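Local coordinates for protein CSE1 (Thermus thermophilus, PDB 4AN8) that probably helps select foreign DNA for CRISPR adaptive immunity as a subunit of the Cascade ribonucleoprotein complex, at residues A[67-72]-A[210-215]; A[362-367]-A[443-448]; A[394-399]-A[425-430]. All blocks are in the same frame, centred on the assembly; numbering follows the deposited sequence.

Contact 1 of 3, residues A[67-72]-A[210-215]; sequences ALSGPR and YTPEDD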
ATOM      1  N   ALA A  67      -6.954 -21.802  -5.143  1.00 25.16           N
ATOM      2  CA  ALA A  67      -7.127 -22.649  -6.314  1.00 25.16           C
ATOM      3  C   ALA A  67      -5.908 -23.516  -6.584  1.00 25.16           C
ATOM      4  O   ALA A  67      -6.057 -24.656  -6.987  1.00 25.16           O
ATOM      5  CB  ALA A  67      -7.472 -21.834  -7.529  1.00 23.01           C
ATOM      6  N   LEU A  68      -4.711 -22.986  -6.351  1.00 25.10           N
ATOM      7  CA  LEU A  68      -3.475 -23.729  -6.609  1.00 25.10           C
ATOM      8  C   LEU A  68      -2.942 -24.384  -5.335  1.00 25.10           C
ATOM      9  O   LEU A  68      -1.949 -25.100  -5.361  1.00 25.10           O
ATOM     10  CB  LEU A  68      -2.400 -22.821  -7.218  1.00 33.51           C
ATOM     11  CG  LEU A  68      -2.848 -22.087  -8.487  1.00 33.51           C
ATOM     12  CD1 LEU A  68      -1.815 -21.087  -8.962  1.00 33.51           C
ATOM     13  CD2 LEU A  68      -3.168 -23.093  -9.584  1.00 33.51           C
ATOM     14  N   SER A  69      -3.591 -24.108  -4.216  1.00 33.89           N
ATOM     15  CA  SER A  69      -3.191 -24.712  -2.966  1.00 33.89           C
ATOM     16  C   SER A  69      -1.692 -24.525  -2.733  1.00 33.89           C
ATOM     17  O   SER A  69      -0.999 -25.433  -2.292  1.00 33.89           O
ATOM     18  CB  SER A  69      -3.563 -26.191  -2.993  1.00 39.92           C
ATOM     19  OG  SER A  69      -3.650 -26.690  -1.684  1.00 39.92           O
ATOM     20  N   GLY A  70      -1.199 -23.329  -3.040  1.00 28.01           N
ATOM     21  CA  GLY A  70       0.229 -23.018  -3.015  1.00 28.01           C
ATOM     22  C   GLY A  70       0.428 -21.565  -3.433  1.00 28.01           C
ATOM     23  O   GLY A  70      -0.468 -20.752  -3.243  1.00 28.01           O
ATOM     24  N   PRO A  71       1.584 -21.235  -4.037  1.00 25.36           N
ATOM     25  CA  PRO A  71       2.663 -22.171  -4.377  1.00 25.36           C
ATOM     26  C   PRO A  71       3.363 -22.622  -3.116  1.00 25.36           C
ATOM     27  O   PRO A  71       3.586 -21.795  -2.240  1.00 25.36           O
ATOM     28  CB  PRO A  71       3.615 -21.316  -5.216  1.00 24.55           C
ATOM     29  CG  PRO A  71       3.393 -19.927  -4.732  1.00 24.55           C
ATOM     30  CD  PRO A  71       1.915 -19.855  -4.445  1.00 24.55           C
ATOM     31  N   ARG A  72       3.677 -23.910  -3.011  1.00 34.39           N
ATOM     32  CA  ARG A  72       4.390 -24.422  -1.849  1.00 34.39           C
ATOM     33  C   ARG A  72       5.851 -24.026  -1.890  1.00 34.39           C
ATOM     34  O   ARG A  72       6.513 -23.975  -0.869  1.00 34.39           O
ATOM     35  CB  ARG A  72       4.301 -25.950  -1.779  1.00 48.23           C
ATOM     36  CG  ARG A  72       2.894 -26.498  -1.742  1.00 48.23           C
ATOM     37  CD  ARG A  72       2.134 -26.069  -0.495  1.00 48.23           C
ATOM     38  NE  ARG A  72       0.771 -26.591  -0.539  1.00 48.23           N
ATOM     39  CZ  ARG A  72       0.364 -27.692   0.092  1.00 48.23           C
ATOM     40  NH1 ARG A  72       1.210 -28.376   0.850  1.00 48.23           N
ATOM     41  NH2 ARG A  72      -0.897 -28.099  -0.022  1.00 48.23           N
ATOM     42  N   TYR A 210       2.938 -20.543   0.131  1.00 23.56           N
ATOM     43  CA  TYR A 210       1.724 -20.625   0.917  1.00 23.56           C
ATOM     44  C   TYR A 210       1.343 -22.075   1.133  1.00 23.56           C
ATOM     45  O   TYR A 210       1.525 -22.892   0.236  1.00 23.56           O
ATOM     46  CB  TYR A 210       0.608 -19.952   0.135  1.00 22.53           C
ATOM     47  CG  TYR A 210      -0.790 -20.087   0.719  1.00 22.53           C
ATOM     48  CD1 TYR A 210      -1.186 -19.312   1.799  1.00 22.53           C
ATOM     49  CD2 TYR A 210      -1.726 -20.953   0.148  1.00 22.53           C
ATOM     50  CE1 TYR A 210      -2.456 -19.412   2.327  1.00 22.53           C
ATOM     51  CE2 TYR A 210      -3.008 -21.059   0.661  1.00 22.53           C
ATOM     52  CZ  TYR A 210      -3.369 -20.281   1.751  1.00 22.53           C
ATOM     53  OH  TYR A 210      -4.635 -20.362   2.278  1.00 22.53           O
ATOM     54  N   THR A 211       0.838 -22.374   2.327  1.00 25.70           N
ATOM     55  CA  THR A 211       0.097 -23.604   2.598  1.00 25.70           C
ATOM     56  C   THR A 211      -1.310 -23.258   3.093  1.00 25.70           C
ATOM     57  O   THR A 211      -1.473 -22.328   3.873  1.00 25.70           O
ATOM     58  CB  THR A 211       0.808 -24.488   3.639  1.00 38.84           C
ATOM     59  OG1 THR A 211       1.311 -23.661   4.693  1.00 38.84           O
ATOM     60  CG2 THR A 211       1.965 -25.215   3.009  1.00 38.84           C
ATOM     61  N   PRO A 212      -2.330 -23.992   2.622  1.00 34.62           N
ATOM     62  CA  PRO A 212      -3.737 -23.658   2.896  1.00 34.62           C
ATOM     63  C   PRO A 212      -4.224 -23.902   4.320  1.00 34.62           C
ATOM     64  O   PRO A 212      -5.301 -23.402   4.679  1.00 34.62           O
ATOM     65  CB  PRO A 212      -4.521 -24.560   1.928  1.00 24.62           C
ATOM     66  CG  PRO A 212      -3.602 -25.625   1.552  1.00 24.62           C
ATOM     67  CD  PRO A 212      -2.203 -25.062   1.622  1.00 24.62           C
ATOM     68  N   GLU A 213      -3.465 -24.637   5.124  1.00 40.65           N
ATOM     69  CA  GLU A 213      -3.982 -25.067   6.424  1.00 40.65           C
ATOM     70  C   GLU A 213      -4.433 -23.910   7.340  1.00 40.65           C
ATOM     71  O   GLU A 213      -3.684 -22.961   7.568  1.00 40.65           O
ATOM     72  CB  GLU A 213      -2.959 -25.959   7.138  1.00110.03           C
ATOM     73  CG  GLU A 213      -2.843 -27.375   6.562  1.00110.03           C
ATOM     74  CD  GLU A 213      -2.074 -27.437   5.246  1.00110.03           C
ATOM     75  OE1 GLU A 213      -1.353 -26.467   4.927  1.00110.03           O
ATOM     76  OE2 GLU A 213      -2.186 -28.461   4.535  1.00110.03           O
ATOM     77  N   ASP A 214      -5.655 -23.998   7.859  1.00 46.70           N
ATOM     78  CA  ASP A 214      -6.132 -23.066   8.887  1.00 46.70           C
ATOM     79  C   ASP A 214      -6.456 -21.704   8.298  1.00 46.70           C
ATOM     80  O   ASP A 214      -6.437 -20.686   8.990  1.00 46.70           O
ATOM     81  CB  ASP A 214      -5.105 -22.914  10.019  1.00 77.25           C
ATOM     82  CG  ASP A 214      -5.032 -24.141  10.924  1.00 77.25           C
ATOM     83  OD1 ASP A 214      -4.400 -25.144  10.527  1.00 77.25           O
ATOM     84  OD2 ASP A 214      -5.595 -24.099  12.041  1.00 77.25           O
ATOM     85  N   ASP A 215      -6.743 -21.686   7.007  1.00 32.12           N
ATOM     86  CA  ASP A 215      -7.018 -20.447   6.329  1.00 32.12           C
ATOM     87  C   ASP A 215      -8.170 -20.720   5.392  1.00 32.12           C
ATOM     88  O   ASP A 215      -8.392 -21.857   4.989  1.00 32.12           O
ATOM     89  CB  ASP A 215      -5.777 -19.976   5.561  1.00 27.37           C
ATOM     90  CG  ASP A 215      -5.967 -18.607   4.913  1.00 27.37           C
ATOM     91  OD1 ASP A 215      -6.674 -17.762   5.483  1.00 27.37           O
ATOM     92  OD2 ASP A 215      -5.412 -18.379   3.825  1.00 27.37           O
TER
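Pro71 and Tyr210 join two irregular loops through a single backbone hydrogen bond, Tyr210 N to Pro71 O at 2.8 Å and 160° at the hydrogen. Just beside it the CA of Gly70 directs a C-H at Tyr210 O over 3.5 Å. These two links meet at Tyr210, one using its N-H and the other its carbonyl. Arg72 adds the side-chain part of the contact, its CD lying 3.3 Å from Tyr210 O. Its chain bends at chi2 (-64°) and brings NE to Ser69 O at 2.7 Å, a nearly straight bond close to the guanidinium plane, which should fix the rotation of that flat group. Held this way, the guanidinium receives Pro212 CD over one face, with NH2 3.7 Å from that carbon, while Arg72 CD packs 3.6 Å from Thr211 CG2 and the two side chains cross at roughly a right angle. Ser69 OG adds a contact of 3.4 Å to Pro212 CG. The Tyr210 hydroxyl gives its proton to Asp215 OD2, and Arg66 bonds to the same hydroxyl and to Pro212 O. Pro212 opens a type II beta turn that runs to Asp215. Opposite it, Ser69, with positive phi, is the C-prime residue of a Schellman motif ending helix 50-67 (Gly70 N to His65 O, Ser69 N to Arg66 O), a C-cap that leads into the cis Gly70-Pro71 peptide.

Contact 2 of 3, residues A[362-367]-A[443-448]; sequences VYPLPS and RFFARV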
ATOM      1  N   VAL A 362       6.379   4.535  -6.558  1.00 24.70           N
ATOM      2  CA  VAL A 362       7.051   3.586  -7.412  1.00 24.70           C
ATOM      3  C   VAL A 362       8.564   3.677  -7.174  1.00 24.70           C
ATOM      4  O   VAL A 362       9.139   4.773  -7.134  1.00 24.70           O
ATOM      5  CB  VAL A 362       6.711   3.839  -8.893  1.00 26.43           C
ATOM      6  CG1 VAL A 362       7.289   2.740  -9.770  1.00 26.43           C
ATOM      7  CG2 VAL A 362       5.209   3.913  -9.079  1.00 26.43           C
ATOM      8  N   TYR A 363       9.204   2.528  -6.990  1.00 24.01           N
ATOM      9  CA  TYR A 363      10.650   2.493  -6.771  1.00 24.01           C
ATOM     10  C   TYR A 363      11.237   1.400  -7.633  1.00 24.01           C
ATOM     11  O   TYR A 363      10.544   0.447  -7.979  1.00 24.01           O
ATOM     12  CB  TYR A 363      10.986   2.202  -5.312  1.00 26.24           C
ATOM     13  CG  TYR A 363      10.480   3.246  -4.365  1.00 26.24           C
ATOM     14  CD1 TYR A 363      11.182   4.425  -4.178  1.00 26.24           C
ATOM     15  CD2 TYR A 363       9.284   3.072  -3.682  1.00 26.24           C
ATOM     16  CE1 TYR A 363      10.721   5.401  -3.341  1.00 26.24           C
ATOM     17  CE2 TYR A 363       8.805   4.048  -2.826  1.00 26.24           C
ATOM     18  CZ  TYR A 363       9.526   5.214  -2.659  1.00 26.24           C
ATOM     19  OH  TYR A 363       9.081   6.199  -1.809  1.00 26.24           O
ATOM     20  N   PRO A 364      12.517   1.536  -7.997  1.00 27.73           N
ATOM     21  CA  PRO A 364      13.157   0.362  -8.589  1.00 27.73           C
ATOM     22  C   PRO A 364      13.185  -0.749  -7.553  1.00 27.73           C
ATOM     23  O   PRO A 364      13.010  -0.486  -6.356  1.00 27.73           O
ATOM     24  CB  PRO A 364      14.577   0.845  -8.929  1.00 29.72           C
ATOM     25  CG  PRO A 364      14.741   2.155  -8.257  1.00 29.72           C
ATOM     26  CD  PRO A 364      13.375   2.731  -8.021  1.00 29.72           C
ATOM     27  N   LEU A 365      13.357  -1.981  -8.010  1.00 28.69           N
ATOM     28  CA  LEU A 365      13.547  -3.114  -7.122  1.00 28.69           C
ATOM     29  C   LEU A 365      14.891  -3.738  -7.474  1.00 28.69           C
ATOM     30  O   LEU A 365      14.979  -4.617  -8.332  1.00 28.69           O
ATOM     31  CB  LEU A 365      12.419  -4.130  -7.288  1.00 33.84           C
ATOM     32  CG  LEU A 365      12.155  -4.968  -6.052  1.00 33.84           C
ATOM     33  CD1 LEU A 365      10.791  -5.618  -6.118  1.00 33.84           C
ATOM     34  CD2 LEU A 365      13.250  -6.018  -5.891  1.00 33.84           C
ATOM     35  N   PRO A 366      15.951  -3.264  -6.823  1.00 36.78           N
ATOM     36  CA  PRO A 366      17.349  -3.599  -7.146  1.00 36.78           C
ATOM     37  C   PRO A 366      17.610  -5.093  -6.971  1.00 36.78           C
ATOM     38  O   PRO A 366      17.133  -5.660  -6.003  1.00 36.78           O
ATOM     39  CB  PRO A 366      18.147  -2.800  -6.114  1.00 28.18           C
ATOM     40  CG  PRO A 366      17.164  -1.732  -5.600  1.00 28.18           C
ATOM     41  CD  PRO A 366      15.828  -2.394  -5.641  1.00 28.18           C
ATOM     42  N   SER A 367      18.370  -5.708  -7.867  1.00 87.36           N
ATOM     43  CA  SER A 367      18.533  -7.161  -7.853  1.00 87.36           C
ATOM     44  C   SER A 367      19.123  -7.731  -6.556  1.00 87.36           C
ATOM     45  O   SER A 367      18.705  -8.795  -6.097  1.00 87.36           O
ATOM     46  CB  SER A 367      19.355  -7.618  -9.060  1.00 73.82           C
ATOM     47  OG  SER A 367      20.552  -6.870  -9.173  1.00 73.82           O
ATOM     48  N   ARG A 443      17.618   6.729  -8.297  1.00 37.88           N
ATOM     49  CA  ARG A 443      18.877   6.512  -9.022  1.00 37.88           C
ATOM     50  C   ARG A 443      19.860   5.796  -8.120  1.00 37.88           C
ATOM     51  O   ARG A 443      20.451   4.797  -8.500  1.00 37.88           O
ATOM     52  CB  ARG A 443      19.487   7.837  -9.478  1.00 79.09           C
ATOM     53  CG  ARG A 443      18.512   8.818 -10.097  1.00 79.09           C
ATOM     54  CD  ARG A 443      19.270   9.961 -10.765  1.00 79.09           C
ATOM     55  NE  ARG A 443      20.455  10.346  -9.994  1.00 79.09           N
ATOM     56  CZ  ARG A 443      20.573  11.481  -9.309  1.00 79.09           C
ATOM     57  NH1 ARG A 443      19.579  12.362  -9.306  1.00 79.09           N
ATOM     58  NH2 ARG A 443      21.690  11.739  -8.635  1.00 79.09           N
ATOM     59  N   PHE A 444      20.025   6.308  -6.908  1.00 26.81           N
ATOM     60  CA  PHE A 444      20.852   5.620  -5.925  1.00 26.81           C
ATOM     61  C   PHE A 444      20.312   4.206  -5.651  1.00 26.81           C
ATOM     62  O   PHE A 444      21.061   3.229  -5.689  1.00 26.81           O
ATOM     63  CB  PHE A 444      20.902   6.409  -4.621  1.00 29.26           C
ATOM     64  CG  PHE A 444      21.392   5.598  -3.460  1.00 29.26           C
ATOM     65  CD1 PHE A 444      22.759   5.422  -3.246  1.00 29.26           C
ATOM     66  CD2 PHE A 444      20.495   4.976  -2.608  1.00 29.26           C
ATOM     67  CE1 PHE A 444      23.215   4.653  -2.187  1.00 29.26           C
ATOM     68  CE2 PHE A 444      20.935   4.211  -1.558  1.00 29.26           C
ATOM     69  CZ  PHE A 444      22.294   4.032  -1.344  1.00 29.26           C
ATOM     70  N   PHE A 445      19.005   4.107  -5.392  1.00 28.37           N
ATOM     71  CA  PHE A 445      18.397   2.845  -4.970  1.00 28.37           C
ATOM     72  C   PHE A 445      18.635   1.741  -5.986  1.00 28.37           C
ATOM     73  O   PHE A 445      18.978   0.611  -5.621  1.00 28.37           O
ATOM     74  CB  PHE A 445      16.889   3.000  -4.718  1.00 27.31           C
ATOM     75  CG  PHE A 445      16.296   1.903  -3.856  1.00 27.31           C
ATOM     76  CD1 PHE A 445      16.904   1.534  -2.661  1.00 27.31           C
ATOM     77  CD2 PHE A 445      15.129   1.249  -4.236  1.00 27.31           C
ATOM     78  CE1 PHE A 445      16.354   0.546  -1.861  1.00 27.31           C
ATOM     79  CE2 PHE A 445      14.578   0.262  -3.436  1.00 27.31           C
ATOM     80  CZ  PHE A 445      15.198  -0.093  -2.246  1.00 27.31           C
ATOM     81  N   ALA A 446      18.469   2.067  -7.261  1.00 34.81           N
ATOM     82  CA  ALA A 446      18.733   1.087  -8.301  1.00 34.81           C
ATOM     83  C   ALA A 446      20.180   0.550  -8.258  1.00 34.81           C
ATOM     84  O   ALA A 446      20.452  -0.541  -8.760  1.00 34.81           O
ATOM     85  CB  ALA A 446      18.406   1.669  -9.673  1.00 24.51           C
ATOM     86  N   ARG A 447      21.106   1.297  -7.654  1.00 39.97           N
ATOM     87  CA  ARG A 447      22.507   0.861  -7.634  1.00 39.97           C
ATOM     88  C   ARG A 447      23.005   0.504  -6.230  1.00 39.97           C
ATOM     89  O   ARG A 447      24.204   0.514  -5.961  1.00 39.97           O
ATOM     90  CB  ARG A 447      23.410   1.916  -8.276  1.00 80.34           C
ATOM     91  CG  ARG A 447      23.004   2.293  -9.689  1.00 80.34           C
ATOM     92  CD  ARG A 447      23.981   3.277 -10.315  1.00 80.34           C
ATOM     93  NE  ARG A 447      23.330   4.144 -11.297  1.00 80.34           N
ATOM     94  CZ  ARG A 447      23.944   5.115 -11.970  1.00 80.34           C
ATOM     95  NH1 ARG A 447      25.240   5.346 -11.771  1.00 80.34           N
ATOM     96  NH2 ARG A 447      23.264   5.857 -12.842  1.00 80.34           N
ATOM     97  N   VAL A 448      22.084   0.163  -5.340  1.00 39.87           N
ATOM     98  CA  VAL A 448      22.434  -0.014  -3.940  1.00 39.87           C
ATOM     99  C   VAL A 448      23.480  -1.116  -3.708  1.00 39.87           C
ATOM    100  O   VAL A 448      24.167  -1.118  -2.691  1.00 39.87           O
ATOM    101  CB  VAL A 448      21.160  -0.230  -3.047  1.00 27.59           C
ATOM    102  CG1 VAL A 448      20.653  -1.665  -3.148  1.00 27.59           C
ATOM    103  CG2 VAL A 448      21.446   0.166  -1.596  1.00 27.59           C
TER
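Pro366 lies over one face of the Phe445 ring: its CG sits 3.9 Å from the ring centroid and only 14° off the normal, which is the geometry of a CH-pi contact. That CG is offset toward the rim, Pro366 CD is 3.7 Å from Phe445 CE2, and the two side chains cross at about a right angle. The same proline also presses on the backbone, with CG 3.0 Å from Phe445 O, a notably tight approach. That carbonyl is itself engaged, accepting Val448 N near the last turn, and Val448 CG1 closes on Pro366 CB at 4.0 Å.

The edge of the ring is met differently. Pro364 O lies near the ring plane, 3.4 Å from Phe445 CE2, so a carbonyl faces the weakly positive rim of the ring while a proline covers its face. Pro364 also uses its own ring, with CG 4.0 Å from Ala446 CB. Phe445 reaches this place because its CG stands anti to the backbone N (chi1 -161°), and Tyr363 CB brushes its CD2 obliquely.

Further out, Phe441 stacks on Phe445, and Phe307 meets both aromatic rings, edge-to-face in the case of Tyr363. Leu378 of helix 372-403 touches Phe445 and Val448, while the backbone of Tyr363 pairs with Leu343 in the three-stranded antiparallel sheet. The contact thus joins the end of strand 354-364 and the loop that follows it to the C-terminal part of helix 429-446.

No hydrogen bond crosses between the two segments. Their cohesion therefore rests on the CH-pi contact over the face of Phe445, the carbonyl of Pro364 at its edge, and otherwise apolar packing.

Contact 3 of 3, residues A[394-399]-A[425-430]; sequences HLAQEV and NSLPLE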
ATOM      1  N   HIS A 394      18.268  22.243  12.069  1.00 31.27           N
ATOM      2  CA  HIS A 394      18.794  23.069  13.138  1.00 31.27           C
ATOM      3  C   HIS A 394      19.133  24.449  12.580  1.00 31.27           C
ATOM      4  O   HIS A 394      18.828  25.480  13.188  1.00 31.27           O
ATOM      5  CB  HIS A 394      20.031  22.425  13.766  1.00 56.19           C
ATOM      6  CG  HIS A 394      20.641  23.239  14.864  1.00 56.19           C
ATOM      7  ND1 HIS A 394      21.892  23.809  14.763  1.00 56.19           N
ATOM      8  CD2 HIS A 394      20.161  23.599  16.079  1.00 56.19           C
ATOM      9  CE1 HIS A 394      22.164  24.471  15.875  1.00 56.19           C
ATOM     10  NE2 HIS A 394      21.129  24.361  16.689  1.00 56.19           N
ATOM     11  N   LEU A 395      19.753  24.456  11.409  1.00 30.97           N
ATOM     12  CA  LEU A 395      20.047  25.697  10.719  1.00 30.97           C
ATOM     13  C   LEU A 395      18.764  26.535  10.580  1.00 30.97           C
ATOM     14  O   LEU A 395      18.747  27.716  10.940  1.00 30.97           O
ATOM     15  CB  LEU A 395      20.657  25.389   9.360  1.00 36.81           C
ATOM     16  CG  LEU A 395      21.550  26.448   8.721  1.00 36.81           C
ATOM     17  CD1 LEU A 395      22.079  25.969   7.369  1.00 36.81           C
ATOM     18  CD2 LEU A 395      20.778  27.720   8.553  1.00 36.81           C
ATOM     19  N   ALA A 396      17.683  25.918  10.093  1.00 35.59           N
ATOM     20  CA  ALA A 396      16.416  26.624   9.899  1.00 35.59           C
ATOM     21  C   ALA A 396      15.878  27.195  11.202  1.00 35.59           C
ATOM     22  O   ALA A 396      15.338  28.299  11.225  1.00 35.59           O
ATOM     23  CB  ALA A 396      15.364  25.709   9.242  1.00 42.01           C
ATOM     24  N   GLN A 397      16.025  26.446  12.290  1.00 43.28           N
ATOM     25  CA  GLN A 397      15.646  26.946  13.614  1.00 43.28           C
ATOM     26  C   GLN A 397      16.456  28.186  14.027  1.00 43.28           C
ATOM     27  O   GLN A 397      15.889  29.158  14.535  1.00 43.28           O
ATOM     28  CB  GLN A 397      15.810  25.850  14.667  1.00 47.43           C
ATOM     29  CG  GLN A 397      14.625  24.927  14.787  1.00 47.43           C
ATOM     30  CD  GLN A 397      14.992  23.589  15.398  1.00 47.43           C
ATOM     31  OE1 GLN A 397      16.133  23.377  15.822  1.00 47.43           O
ATOM     32  NE2 GLN A 397      14.035  22.673  15.437  1.00 47.43           N
ATOM     33  N   GLU A 398      17.775  28.146  13.814  1.00 35.10           N
ATOM     34  CA  GLU A 398      18.636  29.273  14.172  1.00 35.10           C
ATOM     35  C   GLU A 398      18.353  30.509  13.285  1.00 35.10           C
ATOM     36  O   GLU A 398      18.413  31.648  13.751  1.00 35.10           O
ATOM     37  CB  GLU A 398      20.112  28.879  14.112  1.00 68.63           C
ATOM     38  CG  GLU A 398      20.534  27.869  15.163  1.00 68.63           C
ATOM     39  CD  GLU A 398      20.642  28.471  16.566  1.00 68.63           C
ATOM     40  OE1 GLU A 398      19.591  28.739  17.188  1.00 68.63           O
ATOM     41  OE2 GLU A 398      21.782  28.666  17.050  1.00 68.63           O
ATOM     42  N   VAL A 399      18.041  30.287  12.013  1.00 36.32           N
ATOM     43  CA  VAL A 399      17.630  31.394  11.164  1.00 36.32           C
ATOM     44  C   VAL A 399      16.381  32.050  11.727  1.00 36.32           C
ATOM     45  O   VAL A 399      16.373  33.255  11.980  1.00 36.32           O
ATOM     46  CB  VAL A 399      17.398  30.973   9.701  1.00 30.20           C
ATOM     47  CG1 VAL A 399      16.565  32.030   8.968  1.00 30.20           C
ATOM     48  CG2 VAL A 399      18.739  30.745   9.013  1.00 30.20           C
ATOM     49  N   ASN A 425       8.895  27.199   9.417  1.00 89.84           N
ATOM     50  CA  ASN A 425       8.083  26.397   8.518  1.00 89.84           C
ATOM     51  C   ASN A 425       8.044  26.984   7.114  1.00 89.84           C
ATOM     52  O   ASN A 425       8.054  26.244   6.130  1.00 89.84           O
ATOM     53  CB  ASN A 425       6.666  26.237   9.070  1.00110.52           C
ATOM     54  CG  ASN A 425       6.625  25.413  10.345  1.00110.52           C
ATOM     55  OD1 ASN A 425       7.665  25.091  10.924  1.00110.52           O
ATOM     56  ND2 ASN A 425       5.421  25.071  10.791  1.00110.52           N
ATOM     57  N   SER A 426       8.010  28.313   7.023  1.00 72.21           N
ATOM     58  CA  SER A 426       7.925  28.980   5.727  1.00 72.21           C
ATOM     59  C   SER A 426       9.250  28.954   4.962  1.00 72.21           C
ATOM     60  O   SER A 426       9.263  29.080   3.735  1.00 72.21           O
ATOM     61  CB  SER A 426       7.425  30.416   5.875  1.00 61.00           C
ATOM     62  OG  SER A 426       8.463  31.294   6.269  1.00 61.00           O
ATOM     63  N   LEU A 427      10.360  28.784   5.678  1.00 48.54           N
ATOM     64  CA  LEU A 427      11.661  28.682   5.025  1.00 48.54           C
ATOM     65  C   LEU A 427      11.669  27.439   4.151  1.00 48.54           C
ATOM     66  O   LEU A 427      11.230  26.385   4.585  1.00 48.54           O
ATOM     67  CB  LEU A 427      12.784  28.613   6.065  1.00 50.09           C
ATOM     68  CG  LEU A 427      12.947  29.810   7.013  1.00 50.09           C
ATOM     69  CD1 LEU A 427      13.922  29.466   8.133  1.00 50.09           C
ATOM     70  CD2 LEU A 427      13.411  31.054   6.259  1.00 50.09           C
ATOM     71  N   PRO A 428      12.154  27.560   2.912  1.00 42.33           N
ATOM     72  CA  PRO A 428      12.178  26.444   1.956  1.00 42.33           C
ATOM     73  C   PRO A 428      13.298  25.426   2.181  1.00 42.33           C
ATOM     74  O   PRO A 428      13.482  24.536   1.354  1.00 42.33           O
ATOM     75  CB  PRO A 428      12.424  27.145   0.618  1.00 30.53           C
ATOM     76  CG  PRO A 428      13.174  28.397   0.987  1.00 30.53           C
ATOM     77  CD  PRO A 428      12.607  28.824   2.308  1.00 30.53           C
ATOM     78  N   LEU A 429      14.031  25.533   3.281  1.00 36.59           N
ATOM     79  CA  LEU A 429      15.247  24.740   3.421  1.00 36.59           C
ATOM     80  C   LEU A 429      15.000  23.210   3.512  1.00 36.59           C
ATOM     81  O   LEU A 429      15.535  22.436   2.713  1.00 36.59           O
ATOM     82  CB  LEU A 429      16.068  25.255   4.608  1.00 24.89           C
ATOM     83  CG  LEU A 429      17.437  24.608   4.768  1.00 24.89           C
ATOM     84  CD1 LEU A 429      18.266  24.914   3.552  1.00 24.89           C
ATOM     85  CD2 LEU A 429      18.115  25.111   6.047  1.00 24.89           C
ATOM     86  N   GLU A 430      14.192  22.780   4.475  1.00 36.46           N
ATOM     87  CA  GLU A 430      14.002  21.349   4.709  1.00 36.46           C
ATOM     88  C   GLU A 430      13.148  20.718   3.621  1.00 36.46           C
ATOM     89  O   GLU A 430      13.445  19.621   3.140  1.00 36.46           O
ATOM     90  CB  GLU A 430      13.353  21.107   6.066  1.00 49.86           C
ATOM     91  CG  GLU A 430      14.244  21.357   7.260  1.00 49.86           C
ATOM     92  CD  GLU A 430      13.472  21.213   8.554  1.00 49.86           C
ATOM     93  OE1 GLU A 430      13.250  20.058   8.990  1.00 49.86           O
ATOM     94  OE2 GLU A 430      13.051  22.254   9.113  1.00 49.86           O
TER
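Val399 N bonds to Leu395 O at 2.9 Å, the i to i+4 bond that places Leu395 and Val399 one turn apart on the flank of helix 372-403 where segment 425-430 packs. No hydrogen bond crosses between the segments, so they meet mainly through apolar packing. Leu427 makes the closest approach: its CD1 comes 3.6 Å from Ala396 O, and the same methyl lies 3.8 Å from Val399 CG1. One branch of one leucine thus bridges a backbone carbonyl and a valine branch on the next turn. Leu427 and Pro428 form the break between helix 417-426 and helix 429-446, with Pro428 at the N-cap position. This break sits against the first helix of the C-terminal helical bundle characteristic of Cse1, in which helices 453-476 and 483-499 cover the adjoining side through Trp469, Leu476 and Phe493. Leu429 works from the next helix. With CG anti to the backbone N (chi1 -174°), its CD2 is set 4.1 Å from Ala396 N and 4.2 Å from Leu395 CB. Ala396 CB has methyls of both leucines near it, Leu427 CD1 at 4.2 Å and Leu429 CD2 at 4.3 Å. Glu430 extends beyond its CG past the same alanine, OE2 lying 4.2 Å from Ala396 CB, and its side chain also touches Lys393.

How the contacts relate
Contact 1 is partly buried and joins two loops of the part of the chain preceding the helical bundle, while contacts 2 and 3 are buried and use opposite ends of helix 429-446. Chemistry follows place: the loops of contact 1 rely on a backbone hydrogen bond and an arginine over a proline, whereas no hydrogen bond crosses contact 2 or 3. Those two also differ, since proline-aromatic packing ties a strand end and its following loop to a helix in contact 2, and aliphatic methyls in contact 3 pack a helix against the break between two others and the start of the second. Contact 3 is nested within the chain loop closed by contact 2; contacts 1 and 3 lie on opposite sides of the chain's centre.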